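Local coordinates for putative peptidyl-arginine deiminase family protein (Campylobacter jejuni subsp. jejuni serotype O:2, PDB 6B10), which probably acts as an agmatine deiminase, hydrolysing agmatine to N-carbamoylputrescine in polyamine biosynthesis, at residues E226-L236 against P254-R265. Residues are numbered along the deposited sequence; the frame is centred on the assembly and turned at random.
Sequences EDEEDEHYLPL and PIPKPLYYEERR
Asp230 meets Arg265 where two successive type I turns, Asp227 to Asp230 and Asp230 to Tyr233, face the loop and hairpin of 254-265; the backbones are nearest at Glu226 and Pro254, with CA atoms 6.9 Å apart, and wider at Asp230 and Pro258, with CA atoms 9.0 Å apart. Arg265 reaches across fully extended, its CG anti to the backbone N (chi1 -172°). Its NH2 donates to the syn lone pair of Asp230 OD2 at 2.9 Å, the shortest bond of a salt bridge, and NH1 adds weak bonds to both carboxylate oxygens. The carboxylate is turned 70° from the guanidinium plane, so this is not a flat two-pronged pairing. Asp230 OD1 also caps the turn that leads into helix 233-244, accepting from His232 N at 2.9 Å, and takes a bond from His232 ND1 at 2.8 Å. The imidazole stands edge-on, with CE1 over the centre of one guanidinium face; Pro258 CG lies against the opposite face. Ile255 CD1 packs on His232 CB at 3.8 Å, and its CG2 touches Leu236 CD1. A water bonds Ile255 O and, weakly, Glu226 N. The contact thus ties the entry to helix 233-244 to the 260-265 hairpin, while the Ile255 backbone bonds to Ile224 at the end of strand 219-224 and Pro254 rests on helix 289-300.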
loop_
_atom_site.group_PDB
_atom_site.type_symbol
_atom_site.label_atom_id
_atom_site.label_comp_id
_atom_site.label_asym_id
_atom_site.label_seq_id
_atom_site.Cartn_x
_atom_site.Cartn_y
_atom_site.Cartn_z
ATOM N N GLU A 226 9.645 9.178 19.526
ATOM C CA GLU A 226 9.733 9.538 20.945
ATOM C C GLU A 226 11.108 10.101 21.354
ATOM O O GLU A 226 11.223 10.771 22.382
ATOM C CB GLU A 226 9.362 8.322 21.809
ATOM C CG GLU A 226 7.859 8.098 21.915
ATOM C CD GLU A 226 7.462 6.663 22.230
ATOM O OE1 GLU A 226 8.312 5.876 22.705
ATOM O OE2 GLU A 226 6.279 6.322 22.002
ATOM N N ASP A 227 12.139 9.837 20.555
ATOM C CA ASP A 227 13.491 10.316 20.841
ATOM C C ASP A 227 13.706 11.706 20.254
ATOM O O ASP A 227 13.730 11.868 19.034
ATOM C CB ASP A 227 14.525 9.347 20.262
ATOM C CG ASP A 227 15.968 9.801 20.495
ATOM O OD1 ASP A 227 16.193 10.876 21.088
ATOM O OD2 ASP A 227 16.888 9.074 20.072
ATOM N N GLU A 228 13.907 12.696 21.121
ATOM C CA GLU A 228 14.120 14.081 20.687
ATOM C C GLU A 228 15.386 14.257 19.854
ATOM O O GLU A 228 15.443 15.129 18.996
ATOM C CB GLU A 228 14.150 15.029 21.887
ATOM C CG GLU A 228 12.797 15.200 22.563
ATOM C CD GLU A 228 12.783 16.304 23.607
ATOM O OE1 GLU A 228 13.413 17.360 23.384
ATOM O OE2 GLU A 228 12.124 16.123 24.651
ATOM N N GLU A 229 16.393 13.427 20.104
ATOM C CA GLU A 229 17.641 13.484 19.343
ATOM C C GLU A 229 17.461 13.086 17.877
ATOM O O GLU A 229 18.216 13.540 17.014
ATOM C CB GLU A 229 18.702 12.584 19.990
ATOM N N ASP A 230 16.466 12.244 17.596
ATOM C CA ASP A 230 16.264 11.700 16.247
ATOM C C ASP A 230 15.760 12.771 15.275
ATOM O O ASP A 230 14.924 13.607 15.628
ATOM C CB ASP A 230 15.285 10.517 16.298
ATOM C CG ASP A 230 15.348 9.642 15.054
ATOM O OD1 ASP A 230 14.862 10.075 13.989
ATOM O OD2 ASP A 230 15.874 8.512 15.139
ATOM N N GLU A 231 16.272 12.736 14.050
ATOM C CA GLU A 231 15.886 13.710 13.017
ATOM C C GLU A 231 14.401 13.648 12.632
ATOM O O GLU A 231 13.853 14.616 12.111
ATOM C CB GLU A 231 16.756 13.551 11.761
ATOM C CG GLU A 231 16.626 12.212 11.048
ATOM C CD GLU A 231 17.566 12.093 9.863
ATOM O OE1 GLU A 231 17.759 13.100 9.146
ATOM O OE2 GLU A 231 18.109 10.989 9.645
ATOM N N HIS A 232 13.762 12.509 12.891
ATOM C CA HIS A 232 12.326 12.352 12.659
ATOM C C HIS A 232 11.448 13.038 13.698
ATOM O O HIS A 232 10.251 13.190 13.469
ATOM C CB HIS A 232 11.957 10.870 12.636
ATOM C CG HIS A 232 12.538 10.120 11.485
ATOM N ND1 HIS A 232 13.634 9.298 11.609
ATOM C CD2 HIS A 232 12.166 10.057 10.185
ATOM C CE1 HIS A 232 13.911 8.758 10.435
ATOM N NE2 HIS A 232 13.034 9.202 9.554
ATOM N N TYR A 233 12.016 13.441 14.832
ATOM C CA TYR A 233 11.203 13.912 15.957
ATOM C C TYR A 233 10.263 15.066 15.606
ATOM O O TYR A 233 9.052 14.960 15.808
ATOM C CB TYR A 233 12.077 14.315 17.153
ATOM C CG TYR A 233 11.253 14.743 18.344
ATOM C CD1 TYR A 233 10.711 13.801 19.208
ATOM C CD2 TYR A 233 10.985 16.090 18.589
ATOM C CE1 TYR A 233 9.940 14.182 20.293
ATOM C CE2 TYR A 233 10.217 16.484 19.674
ATOM C CZ TYR A 233 9.694 15.527 20.520
ATOM O OH TYR A 233 8.925 15.907 21.597
ATOM N N LEU A 234 10.821 16.165 15.099
ATOM C CA LEU A 234 10.037 17.384 14.852
ATOM C C LEU A 234 9.100 17.300 13.637
ATOM O O LEU A 234 7.962 17.764 13.721
ATOM C CB LEU A 234 10.950 18.619 14.744
ATOM C CG LEU A 234 11.681 19.030 16.033
ATOM C CD1 LEU A 234 12.700 20.124 15.741
ATOM C CD2 LEU A 234 10.711 19.481 17.122
ATOM N N PRO A 235 9.571 16.730 12.508
ATOM C CA PRO A 235 8.664 16.489 11.388
ATOM C C PRO A 235 7.439 15.666 11.780
ATOM O O PRO A 235 6.321 16.017 11.404
ATOM C CB PRO A 235 9.527 15.709 10.400
ATOM C CG PRO A 235 10.916 16.147 10.689
ATOM C CD PRO A 235 10.968 16.419 12.160
ATOM N N LEU A 236 7.651 14.593 12.539
ATOM C CA LEU A 236 6.549 13.747 12.985
ATOM C C LEU A 236 5.713 14.407 14.076
ATOM O O LEU A 236 4.501 14.195 14.132
ATOM C CB LEU A 236 7.052 12.368 13.432
ATOM C CG LEU A 236 7.617 11.517 12.287
ATOM C CD1 LEU A 236 8.124 10.184 12.808
ATOM C CD2 LEU A 236 6.587 11.300 11.184
ATOM N N PRO A 254 5.032 4.311 17.011
ATOM C CA PRO A 254 6.387 4.804 17.264
ATOM C C PRO A 254 7.423 4.078 16.426
ATOM O O PRO A 254 7.479 2.856 16.441
ATOM C CB PRO A 254 6.602 4.512 18.754
ATOM C CG PRO A 254 5.636 3.416 19.075
ATOM C CD PRO A 254 4.447 3.681 18.207
ATOM N N ILE A 255 8.239 4.830 15.699
ATOM C CA ILE A 255 9.243 4.220 14.831
ATOM C C ILE A 255 10.261 3.447 15.667
ATOM O O ILE A 255 10.511 3.796 16.822
ATOM C CB ILE A 255 9.955 5.257 13.923
ATOM C CG1 ILE A 255 10.774 6.264 14.736
ATOM C CG2 ILE A 255 8.935 5.963 13.037
ATOM C CD1 ILE A 255 11.533 7.274 13.887
ATOM N N PRO A 256 10.826 2.370 15.102
ATOM C CA PRO A 256 11.799 1.607 15.864
ATOM C C PRO A 256 13.119 2.367 15.987
ATOM O O PRO A 256 13.277 3.432 15.389
ATOM C CB PRO A 256 11.976 0.339 15.028
ATOM C CG PRO A 256 11.694 0.770 13.639
ATOM C CD PRO A 256 10.641 1.831 13.744
ATOM N N LYS A 257 14.049 1.829 16.767
ATOM C CA LYS A 257 15.389 2.392 16.821
ATOM C C LYS A 257 16.017 2.258 15.432
ATOM O O LYS A 257 15.631 1.374 14.668
ATOM C CB LYS A 257 16.253 1.681 17.866
ATOM C CG LYS A 257 15.765 1.816 19.303
ATOM C CD LYS A 257 15.809 3.252 19.799
ATOM C CE LYS A 257 15.514 3.324 21.290
ATOM N N PRO A 258 16.968 3.144 15.097
ATOM C CA PRO A 258 17.627 3.114 13.788
ATOM C C PRO A 258 18.114 1.725 13.360
ATOM O O PRO A 258 18.779 1.041 14.140
ATOM C CB PRO A 258 18.812 4.065 13.975
ATOM C CG PRO A 258 18.353 5.034 15.012
ATOM C CD PRO A 258 17.420 4.284 15.917
ATOM N N LEU A 259 17.752 1.316 12.142
ATOM C CA LEU A 259 18.247 0.079 11.524
ATOM C C LEU A 259 19.147 0.431 10.350
ATOM O O LEU A 259 18.931 1.443 9.685
ATOM C CB LEU A 259 17.093 -0.780 11.006
ATOM C CG LEU A 259 16.185 -1.458 12.030
ATOM C CD1 LEU A 259 15.006 -0.565 12.368
ATOM C CD2 LEU A 259 15.689 -2.788 11.487
ATOM N N TYR A 260 20.130 -0.418 10.073
ATOM C CA TYR A 260 21.154 -0.103 9.074
ATOM C C TYR A 260 21.489 -1.276 8.164
ATOM O O TYR A 260 21.508 -2.424 8.598
ATOM C CB TYR A 260 22.443 0.354 9.769
ATOM C CG TYR A 260 22.283 1.577 10.639
ATOM C CD1 TYR A 260 22.391 2.853 10.101
ATOM C CD2 TYR A 260 22.026 1.457 12.002
ATOM C CE1 TYR A 260 22.241 3.978 10.892
ATOM C CE2 TYR A 260 21.880 2.577 12.802
ATOM C CZ TYR A 260 21.988 3.832 12.237
ATOM O OH TYR A 260 21.843 4.950 13.017
ATOM N N TYR A 261 21.748 -0.974 6.898
ATOM C CA TYR A 261 22.373 -1.928 5.990
ATOM C C TYR A 261 23.503 -1.217 5.260
ATOM O O TYR A 261 23.271 -0.234 4.552
ATOM C CB TYR A 261 21.369 -2.502 4.991
ATOM C CG TYR A 261 21.876 -3.745 4.293
ATOM C CD1 TYR A 261 21.998 -4.946 4.984
ATOM C CD2 TYR A 261 22.237 -3.722 2.945
ATOM C CE1 TYR A 261 22.464 -6.090 4.357
ATOM C CE2 TYR A 261 22.707 -4.862 2.308
ATOM C CZ TYR A 261 22.817 -6.045 3.020
ATOM O OH TYR A 261 23.274 -7.190 2.404
ATOM N N GLU A 262 24.726 -1.705 5.466
ATOM C CA GLU A 262 25.923 -1.107 4.878
ATOM C C GLU A 262 26.008 0.383 5.190
ATOM O O GLU A 262 26.204 1.207 4.297
ATOM C CB GLU A 262 25.954 -1.358 3.368
ATOM C CG GLU A 262 25.631 -2.799 3.002
ATOM C CD GLU A 262 26.161 -3.206 1.642
ATOM O OE1 GLU A 262 26.156 -2.364 0.720
ATOM O OE2 GLU A 262 26.576 -4.376 1.493
ATOM N N GLU A 263 25.827 0.715 6.467
ATOM C CA GLU A 263 25.979 2.086 6.970
ATOM C C GLU A 263 24.883 3.062 6.522
ATOM O O GLU A 263 25.017 4.269 6.727
ATOM C CB GLU A 263 27.359 2.643 6.583
ATOM N N ARG A 264 23.802 2.549 5.935
ATOM C CA ARG A 264 22.702 3.385 5.447
ATOM C C ARG A 264 21.465 3.166 6.318
ATOM O O ARG A 264 21.053 2.023 6.523
ATOM C CB ARG A 264 22.385 3.033 3.993
ATOM N N ARG A 265 20.878 4.250 6.830
ATOM C CA ARG A 265 19.692 4.146 7.691
ATOM C C ARG A 265 18.427 3.779 6.901
ATOM O O ARG A 265 18.003 4.515 6.016
ATOM C CB ARG A 265 19.436 5.433 8.485
ATOM C CG ARG A 265 18.321 5.239 9.504
ATOM C CD ARG A 265 17.988 6.469 10.317
ATOM N NE ARG A 265 16.947 6.144 11.291
ATOM C CZ ARG A 265 16.486 6.969 12.228
ATOM N NH1 ARG A 265 16.965 8.202 12.341
ATOM N NH2 ARG A 265 15.536 6.553 13.059
HETATM O O HOH W 1 10.166 6.026 18.441
#